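Local atomic coordinates of DNA polymerase III subunit delta (Bacillus subtilis, PDB entry 3ZH9), a protein that probably takes part in the ATP-driven loading of the ring-shaped beta processivity factor onto primed DNA, acting as the wrench that opens the ring. Residues G22-L27 against G180-I185; F52-D57 against V78-P83. All blocks are in the same frame, centred on the assembly; numbering follows the deposited sequence.

Both contacts involve the N-terminal AAA+-like domain, whose parallel sheet runs 49-53, 76-81, 113-119, 17-21, 139-142 from one side to the other. Contact 2 joins its edge strand 49-53 to the neighbouring strand 76-81, two parts of one beta-alpha-beta unit. Contact 1 lies where the loop after strand 17-21 enters helix 25-39 and meets the start of helix 182-195, beyond the sheet's last strand in sequence. Contact 2 is therefore nested along the chain inside the span that contact 1 closes. Their centres are 21 Å apart and their nearest atoms about 8 Å. One contact builds the sheet; the other sets the helical region that follows it against the sheet domain.

Contact 1: residues G22-L27 against G180-I185; sequences GKETYL and GHLSSI. With SO4 (sulfate ion), chain B.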
ATOM      1  N   GLY A  22      -7.768  -3.131   8.068  1.00 40.86           N
ATOM      2  CA  GLY A  22      -7.732  -2.922   6.629  1.00 31.46           C
ATOM      3  C   GLY A  22      -6.404  -3.384   6.083  1.00 39.13           C
ATOM      4  O   GLY A  22      -5.434  -3.589   6.833  1.00 39.48           O
ATOM      5  N   LYS A  23      -6.344  -3.536   4.768  1.00 47.76           N
ATOM      6  CA  LYS A  23      -5.160  -4.094   4.135  1.00 53.56           C
ATOM      7  C   LYS A  23      -4.205  -3.034   3.591  1.00 53.48           C
ATOM      8  O   LYS A  23      -3.150  -3.366   3.054  1.00 57.14           O
ATOM      9  CB  LYS A  23      -5.550  -5.099   3.040  1.00 54.77           C
ATOM     10  CG  LYS A  23      -6.103  -6.414   3.582  1.00 53.84           C
ATOM     11  CD  LYS A  23      -6.100  -7.492   2.513  1.00 61.82           C
ATOM     12  N   GLU A  24      -4.563  -1.761   3.721  1.00 45.39           N
ATOM     13  CA  GLU A  24      -3.649  -0.715   3.280  1.00 50.09           C
ATOM     14  C   GLU A  24      -2.596  -0.460   4.358  1.00 51.14           C
ATOM     15  O   GLU A  24      -2.692   0.493   5.133  1.00 51.38           O
ATOM     16  CB  GLU A  24      -4.405   0.559   2.905  1.00 49.37           C
ATOM     17  CG  GLU A  24      -3.529   1.644   2.318  1.00 54.84           C
ATOM     18  CD  GLU A  24      -2.672   1.160   1.157  1.00 67.74           C
ATOM     19  OE1 GLU A  24      -3.156   1.181   0.003  1.00 62.89           O
ATOM     20  OE2 GLU A  24      -1.508   0.768   1.399  1.00 75.13           O
ATOM     21  N   THR A  25      -1.587  -1.323   4.401  1.00 53.38           N
ATOM     22  CA  THR A  25      -0.657  -1.334   5.527  1.00 63.41           C
ATOM     23  C   THR A  25       0.109  -0.029   5.688  1.00 56.52           C
ATOM     24  O   THR A  25       0.495   0.333   6.799  1.00 57.33           O
ATOM     25  CB  THR A  25       0.330  -2.509   5.449  1.00 70.57           C
ATOM     26  OG1 THR A  25       1.115  -2.398   4.262  1.00 76.02           O
ATOM     27  CG2 THR A  25      -0.423  -3.829   5.432  1.00 75.50           C
ATOM     28  N   TYR A  26       0.310   0.682   4.587  1.00 46.12           N
ATOM     29  CA  TYR A  26       1.062   1.929   4.637  1.00 45.73           C
ATOM     30  C   TYR A  26       0.373   2.948   5.543  1.00 43.11           C
ATOM     31  O   TYR A  26       1.024   3.638   6.327  1.00 46.89           O
ATOM     32  CB  TYR A  26       1.255   2.531   3.240  1.00 52.57           C
ATOM     33  CG  TYR A  26       1.799   3.934   3.327  1.00 52.16           C
ATOM     34  CD1 TYR A  26       3.155   4.159   3.503  1.00 54.11           C
ATOM     35  CD2 TYR A  26       0.949   5.035   3.277  1.00 54.21           C
ATOM     36  CE1 TYR A  26       3.652   5.435   3.602  1.00 54.95           C
ATOM     37  CE2 TYR A  26       1.440   6.315   3.387  1.00 55.13           C
ATOM     38  CZ  TYR A  26       2.794   6.506   3.549  1.00 57.73           C
ATOM     39  OH  TYR A  26       3.299   7.775   3.657  1.00 73.93           O
ATOM     40  N   LEU A  27      -0.947   3.038   5.419  1.00 39.18           N
ATOM     41  CA  LEU A  27      -1.740   3.924   6.263  1.00 41.06           C
ATOM     42  C   LEU A  27      -1.822   3.436   7.712  1.00 40.71           C
ATOM     43  O   LEU A  27      -1.885   4.235   8.649  1.00 40.10           O
ATOM     44  CB  LEU A  27      -3.142   4.089   5.687  1.00 36.76           C
ATOM     45  CG  LEU A  27      -3.160   4.820   4.342  1.00 45.15           C
ATOM     46  CD1 LEU A  27      -4.578   4.932   3.802  1.00 51.54           C
ATOM     47  CD2 LEU A  27      -2.533   6.193   4.495  1.00 42.01           C
ATOM     48  N   GLY A 180      -0.857   5.005  -8.617  1.00 35.88           N
ATOM     49  CA  GLY A 180      -1.799   4.736  -7.545  1.00 36.41           C
ATOM     50  C   GLY A 180      -1.251   4.384  -6.162  1.00 36.97           C
ATOM     51  O   GLY A 180      -2.024   4.272  -5.220  1.00 37.76           O
ATOM     52  N   HIS A 181       0.058   4.202  -6.014  1.00 36.62           N
ATOM     53  CA  HIS A 181       0.621   3.882  -4.689  1.00 34.59           C
ATOM     54  C   HIS A 181       0.370   4.998  -3.668  1.00 40.14           C
ATOM     55  O   HIS A 181       0.765   6.152  -3.898  1.00 38.41           O
ATOM     56  CB  HIS A 181       2.122   3.635  -4.798  1.00 33.01           C
ATOM     57  CG  HIS A 181       2.474   2.426  -5.599  1.00 46.87           C
ATOM     58  ND1 HIS A 181       2.465   1.154  -5.068  1.00 50.82           N
ATOM     59  CD2 HIS A 181       2.833   2.292  -6.899  1.00 51.40           C
ATOM     60  CE1 HIS A 181       2.809   0.286  -6.005  1.00 55.16           C
ATOM     61  NE2 HIS A 181       3.041   0.951  -7.124  1.00 54.29           N
ATOM     62  N   LEU A 182      -0.273   4.665  -2.547  1.00 38.22           N
ATOM     63  CA  LEU A 182      -0.624   5.684  -1.554  1.00 39.81           C
ATOM     64  C   LEU A 182       0.618   6.285  -0.923  1.00 35.39           C
ATOM     65  O   LEU A 182       0.669   7.482  -0.674  1.00 37.93           O
ATOM     66  CB  LEU A 182      -1.575   5.148  -0.471  1.00 43.04           C
ATOM     67  CG  LEU A 182      -2.989   4.758  -0.939  1.00 47.66           C
ATOM     68  CD1 LEU A 182      -3.970   4.563   0.240  1.00 41.16           C
ATOM     69  CD2 LEU A 182      -3.546   5.767  -1.940  1.00 36.73           C
ATOM     70  N   SER A 183       1.622   5.451  -0.680  1.00 33.92           N
ATOM     71  CA  SER A 183       2.878   5.922  -0.106  1.00 38.97           C
ATOM     72  C   SER A 183       3.552   6.968  -1.013  1.00 36.48           C
ATOM     73  O   SER A 183       4.152   7.930  -0.535  1.00 36.35           O
ATOM     74  CB  SER A 183       3.824   4.740   0.128  1.00 39.88           C
ATOM     75  OG  SER A 183       4.272   4.201  -1.105  1.00 56.38           O
ATOM     76  N   SER A 184       3.435   6.769  -2.321  1.00 34.47           N
ATOM     77  CA  SER A 184       3.982   7.694  -3.304  1.00 30.75           C
ATOM     78  C   SER A 184       3.147   8.963  -3.381  1.00 29.15           C
ATOM     79  O   SER A 184       3.687  10.065  -3.480  1.00 34.03           O
ATOM     80  CB  SER A 184       4.062   7.033  -4.679  1.00 30.18           C
ATOM     81  OG  SER A 184       4.826   5.846  -4.605  1.00 40.59           O
ATOM     82  N   ILE A 185       1.830   8.814  -3.329  1.00 25.61           N
ATOM     83  CA  ILE A 185       0.960   9.980  -3.309  1.00 28.62           C
ATOM     84  C   ILE A 185       1.245  10.840  -2.071  1.00 30.86           C
ATOM     85  O   ILE A 185       1.304  12.057  -2.160  1.00 33.44           O
ATOM     86  CB  ILE A 185      -0.527   9.580  -3.335  1.00 29.69           C
ATOM     87  CG1 ILE A 185      -0.893   8.950  -4.676  1.00 36.43           C
ATOM     88  CG2 ILE A 185      -1.409  10.792  -3.096  1.00 30.82           C
ATOM     89  CD1 ILE A 185      -2.096   8.023  -4.595  1.00 33.98           C
TER
HETATM   90  S   SO4 B1340       2.011   1.353  -1.188  1.00 77.81           S
HETATM   91  O1  SO4 B1340       1.096   2.348  -0.627  1.00 69.94           O
HETATM   92  O2  SO4 B1340       1.414   0.793  -2.403  1.00 76.12           O
HETATM   93  O3  SO4 B1340       2.229   0.300  -0.192  1.00 84.55           O
HETATM   94  O4  SO4 B1340       3.299   1.950  -1.539  1.00 74.79           O
HETATM   95  O   HOH W   1       5.420   7.967   2.332  1.00 51.22           O
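Tyr26 lays one face of its ring over the backbone of Ser183 at the start of helix 182-195. Ser183 CA stands 3.7 Å from the Tyr26 ring centroid, only 9° off the ring normal, a CH-pi contact, while Ser183 CB lies over the CD1-CE1 side of the ring, 3.5 Å from Tyr26 CD1. With CG anti to the backbone N (chi1 169°), Tyr26 projects from its helix toward the other one. At the far end of the ring a water bridges Tyr26 OH and Ser183 O, donating to the carbonyl. One residue earlier, Leu182 offers CD1 to two partners: Leu27 CD1 at 3.6 Å, the two side chains crossing at about a right angle, and the bent Glu24 chain, whose OE1 lies 3.5 Å from Leu182 CD1.

A sulfate, probably from the crystallisation liquor, sits beside this packing. His181, the N-cap, gives it a fairly straight bond from ND1 to O2 (2.9 Å), and Ser183 N donates to O1 (3.1 Å). The helix start would favour such an anion. The place probably corresponds to the one where AAA+ ATPases hold nucleotide phosphates, between the loop after the first strand and the sensor 2 helix, although the sulfate alone does not show nucleotide binding.

Leu182 also packs on Thr151 and Phe154 of helix 148-160, and Leu27 on Val2 and Trp6 of helix 2-10, so the contact joins helices from both sides of the interdomain junction.

Contact 2: residues F52-D57 against V78-P83; sequences FDLEED and VIVKNP
The Phe52 ring turns an edge toward Ile79 O, which lies near the ring plane 3.7 Å from Phe52 CD1, while Val78 CG1 approaches obliquely, 4.2 Å from CE1 of the same ring. Gln61, Ala62 and Asp65 of helix 59-66 also pack against Phe52. The second flat group is the Asp53 carboxylate, on the opposite sheet face from Phe52. Glu55 N donates to Asp53 OD1 from above its plane, 37° out of it, closing an Asx turn, and the amide of Asn82 lies beside the carboxylate with the two planes 58° apart.

Between these groups the backbones pair in parallel: Phe52 N donates to Ile79 O, Lys81 N to Phe52 O (2.8 Å) and Leu54 N to Lys81 O (2.9 Å). Beyond the last bond the chain leaves the strand and turns, held by Asp53 O, which accepts from both Glu56 N and Asp57 N, and by the Asp57 carboxylate, whose OD2 takes the N-H of Asp53 (2.8 Å). Leu54 fills the corner: its CD1 presses closely on Val80 CG1 (3.5 Å) and touches Pro83 CB less tightly, at 4.2 Å.

Val80 also meets Ala62 of the connecting helix. Strand 49-53, helix 59-66 and the parallel strand 76-81 form a beta-alpha-beta unit at the edge of a parallel sheet with the 2-3-4-1-5 strand order of AAA+ domains.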
ATOM      1  N   PHE A  52       3.932  -5.794  20.458  1.00 43.24           N
ATOM      2  CA  PHE A  52       3.777  -7.241  20.464  1.00 45.06           C
ATOM      3  C   PHE A  52       3.233  -7.727  19.122  1.00 50.49           C
ATOM      4  O   PHE A  52       2.554  -6.985  18.416  1.00 50.01           O
ATOM      5  CB  PHE A  52       2.841  -7.670  21.600  1.00 45.64           C
ATOM      6  CG  PHE A  52       3.325  -7.261  22.972  1.00 46.98           C
ATOM      7  CD1 PHE A  52       3.065  -5.983  23.467  1.00 37.35           C
ATOM      8  CD2 PHE A  52       4.043  -8.152  23.763  1.00 42.91           C
ATOM      9  CE1 PHE A  52       3.505  -5.604  24.721  1.00 39.22           C
ATOM     10  CE2 PHE A  52       4.489  -7.777  25.024  1.00 51.12           C
ATOM     11  CZ  PHE A  52       4.219  -6.501  25.504  1.00 47.58           C
ATOM     12  N   ASP A  53       3.537  -8.975  18.777  1.00 51.02           N
ATOM     13  CA  ASP A  53       2.986  -9.610  17.578  1.00 49.82           C
ATOM     14  C   ASP A  53       2.287 -10.900  18.013  1.00 50.07           C
ATOM     15  O   ASP A  53       2.933 -11.846  18.458  1.00 52.79           O
ATOM     16  CB  ASP A  53       4.110  -9.888  16.568  1.00 42.81           C
ATOM     17  CG  ASP A  53       3.602 -10.438  15.242  1.00 53.64           C
ATOM     18  OD1 ASP A  53       2.478 -10.989  15.192  1.00 50.49           O
ATOM     19  OD2 ASP A  53       4.346 -10.326  14.246  1.00 56.21           O
ATOM     20  N   LEU A  54       0.966 -10.935  17.901  1.00 49.03           N
ATOM     21  CA  LEU A  54       0.209 -12.072  18.409  1.00 49.41           C
ATOM     22  C   LEU A  54       0.440 -13.365  17.615  1.00 53.39           C
ATOM     23  O   LEU A  54      -0.080 -14.422  17.976  1.00 58.79           O
ATOM     24  CB  LEU A  54      -1.281 -11.735  18.482  1.00 49.90           C
ATOM     25  CG  LEU A  54      -1.609 -10.600  19.452  1.00 50.60           C
ATOM     26  CD1 LEU A  54      -3.123 -10.390  19.553  1.00 46.28           C
ATOM     27  CD2 LEU A  54      -0.991 -10.881  20.837  1.00 40.55           C
ATOM     28  N   GLU A  55       1.214 -13.280  16.538  1.00 44.64           N
ATOM     29  CA  GLU A  55       1.642 -14.479  15.834  1.00 55.91           C
ATOM     30  C   GLU A  55       2.588 -15.293  16.713  1.00 56.65           C
ATOM     31  O   GLU A  55       2.692 -16.509  16.558  1.00 56.54           O
ATOM     32  CB  GLU A  55       2.360 -14.122  14.532  1.00 62.10           C
ATOM     33  CG  GLU A  55       1.521 -13.343  13.535  1.00 77.26           C
ATOM     34  CD  GLU A  55       0.530 -14.209  12.776  1.00 85.44           C
ATOM     35  OE1 GLU A  55       0.255 -15.348  13.217  1.00 88.03           O
ATOM     36  OE2 GLU A  55       0.029 -13.744  11.730  1.00 83.26           O
ATOM     37  N   GLU A  56       3.385 -14.589  17.509  1.00 52.94           N
ATOM     38  CA  GLU A  56       4.397 -15.213  18.354  1.00 60.51           C
ATOM     39  C   GLU A  56       4.436 -14.828  19.835  1.00 57.94           C
ATOM     40  O   GLU A  56       5.142 -15.457  20.608  1.00 57.92           O
ATOM     41  CB  GLU A  56       5.764 -14.907  17.768  1.00 59.77           C
ATOM     42  CG  GLU A  56       6.117 -13.457  17.850  1.00 64.90           C
ATOM     43  CD  GLU A  56       7.329 -13.123  17.042  1.00 76.59           C
ATOM     44  OE1 GLU A  56       7.778 -13.996  16.286  1.00 83.11           O
ATOM     45  OE2 GLU A  56       7.834 -11.993  17.158  1.00 79.96           O
ATOM     46  N   ASP A  57       3.705 -13.791  20.222  1.00 48.80           N
ATOM     47  CA  ASP A  57       3.763 -13.265  21.588  1.00 46.62           C
ATOM     48  C   ASP A  57       2.453 -13.491  22.319  1.00 50.77           C
ATOM     49  O   ASP A  57       1.393 -13.527  21.695  1.00 55.64           O
ATOM     50  CB  ASP A  57       4.082 -11.769  21.586  1.00 44.06           C
ATOM     51  CG  ASP A  57       5.365 -11.450  20.863  1.00 54.61           C
ATOM     52  OD1 ASP A  57       6.252 -12.329  20.823  1.00 57.63           O
ATOM     53  OD2 ASP A  57       5.488 -10.320  20.346  1.00 53.71           O
ATOM     54  N   VAL A  78       1.054   0.923  23.883  1.00 36.85           N
ATOM     55  CA  VAL A  78       1.165  -0.519  23.745  1.00 34.19           C
ATOM     56  C   VAL A  78       0.561  -0.930  22.413  1.00 38.28           C
ATOM     57  O   VAL A  78      -0.623  -0.688  22.156  1.00 36.90           O
ATOM     58  CB  VAL A  78       0.455  -1.290  24.883  1.00 40.26           C
ATOM     59  CG1 VAL A  78       0.388  -2.781  24.548  1.00 40.89           C
ATOM     60  CG2 VAL A  78       1.149  -1.057  26.237  1.00 41.59           C
ATOM     61  N   ILE A  79       1.383  -1.533  21.562  1.00 35.96           N
ATOM     62  CA  ILE A  79       0.947  -1.927  20.232  1.00 40.39           C
ATOM     63  C   ILE A  79       0.863  -3.442  20.128  1.00 41.24           C
ATOM     64  O   ILE A  79       1.793  -4.166  20.501  1.00 44.27           O
ATOM     65  CB  ILE A  79       1.890  -1.352  19.163  1.00 43.71           C
ATOM     66  CG1 ILE A  79       1.905   0.174  19.255  1.00 40.91           C
ATOM     67  CG2 ILE A  79       1.489  -1.809  17.769  1.00 37.74           C
ATOM     68  CD1 ILE A  79       2.946   0.805  18.392  1.00 42.35           C
ATOM     69  N   VAL A  80      -0.273  -3.913  19.636  1.00 39.72           N
ATOM     70  CA  VAL A  80      -0.552  -5.335  19.543  1.00 37.30           C
ATOM     71  C   VAL A  80      -0.932  -5.689  18.117  1.00 41.44           C
ATOM     72  O   VAL A  80      -2.051  -5.404  17.674  1.00 39.68           O
ATOM     73  CB  VAL A  80      -1.695  -5.738  20.497  1.00 40.99           C
ATOM     74  CG1 VAL A  80      -1.994  -7.202  20.365  1.00 44.02           C
ATOM     75  CG2 VAL A  80      -1.315  -5.414  21.917  1.00 48.01           C
ATOM     76  N   LYS A  81       0.005  -6.297  17.391  1.00 42.29           N
ATOM     77  CA  LYS A  81      -0.224  -6.643  15.988  1.00 44.11           C
ATOM     78  C   LYS A  81      -0.850  -8.024  15.789  1.00 46.47           C
ATOM     79  O   LYS A  81      -0.621  -8.945  16.582  1.00 44.04           O
ATOM     80  CB  LYS A  81       1.086  -6.582  15.201  1.00 46.63           C
ATOM     81  CG  LYS A  81       1.799  -5.239  15.240  1.00 50.28           C
ATOM     82  CD  LYS A  81       3.127  -5.340  14.497  1.00 62.85           C
ATOM     83  CE  LYS A  81       3.931  -4.059  14.591  1.00 66.02           C
ATOM     84  NZ  LYS A  81       5.351  -4.292  14.195  1.00 69.58           N
ATOM     85  N   ASN A  82      -1.632  -8.149  14.715  1.00 45.04           N
ATOM     86  CA  ASN A  82      -2.119  -9.435  14.197  1.00 45.56           C
ATOM     87  C   ASN A  82      -3.070 -10.240  15.084  1.00 50.40           C
ATOM     88  O   ASN A  82      -2.794 -11.402  15.392  1.00 49.11           O
ATOM     89  CB  ASN A  82      -0.952 -10.337  13.783  1.00 49.76           C
ATOM     90  CG  ASN A  82      -0.027  -9.672  12.786  1.00 54.37           C
ATOM     91  OD1 ASN A  82       1.189  -9.855  12.843  1.00 64.06           O
ATOM     92  ND2 ASN A  82      -0.592  -8.893  11.875  1.00 41.80           N
ATOM     93  N   PRO A  83      -4.190  -9.629  15.492  1.00 46.33           N
ATOM     94  CA  PRO A  83      -5.243 -10.379  16.183  1.00 48.33           C
ATOM     95  C   PRO A  83      -6.059 -11.207  15.190  1.00 47.23           C
ATOM     96  O   PRO A  83      -7.212 -10.874  14.915  1.00 42.54           O
ATOM     97  CB  PRO A  83      -6.099  -9.273  16.820  1.00 42.30           C
ATOM     98  CG  PRO A  83      -5.886  -8.093  15.949  1.00 40.92           C
ATOM     99  CD  PRO A  83      -4.471  -8.183  15.451  1.00 47.29           C
TER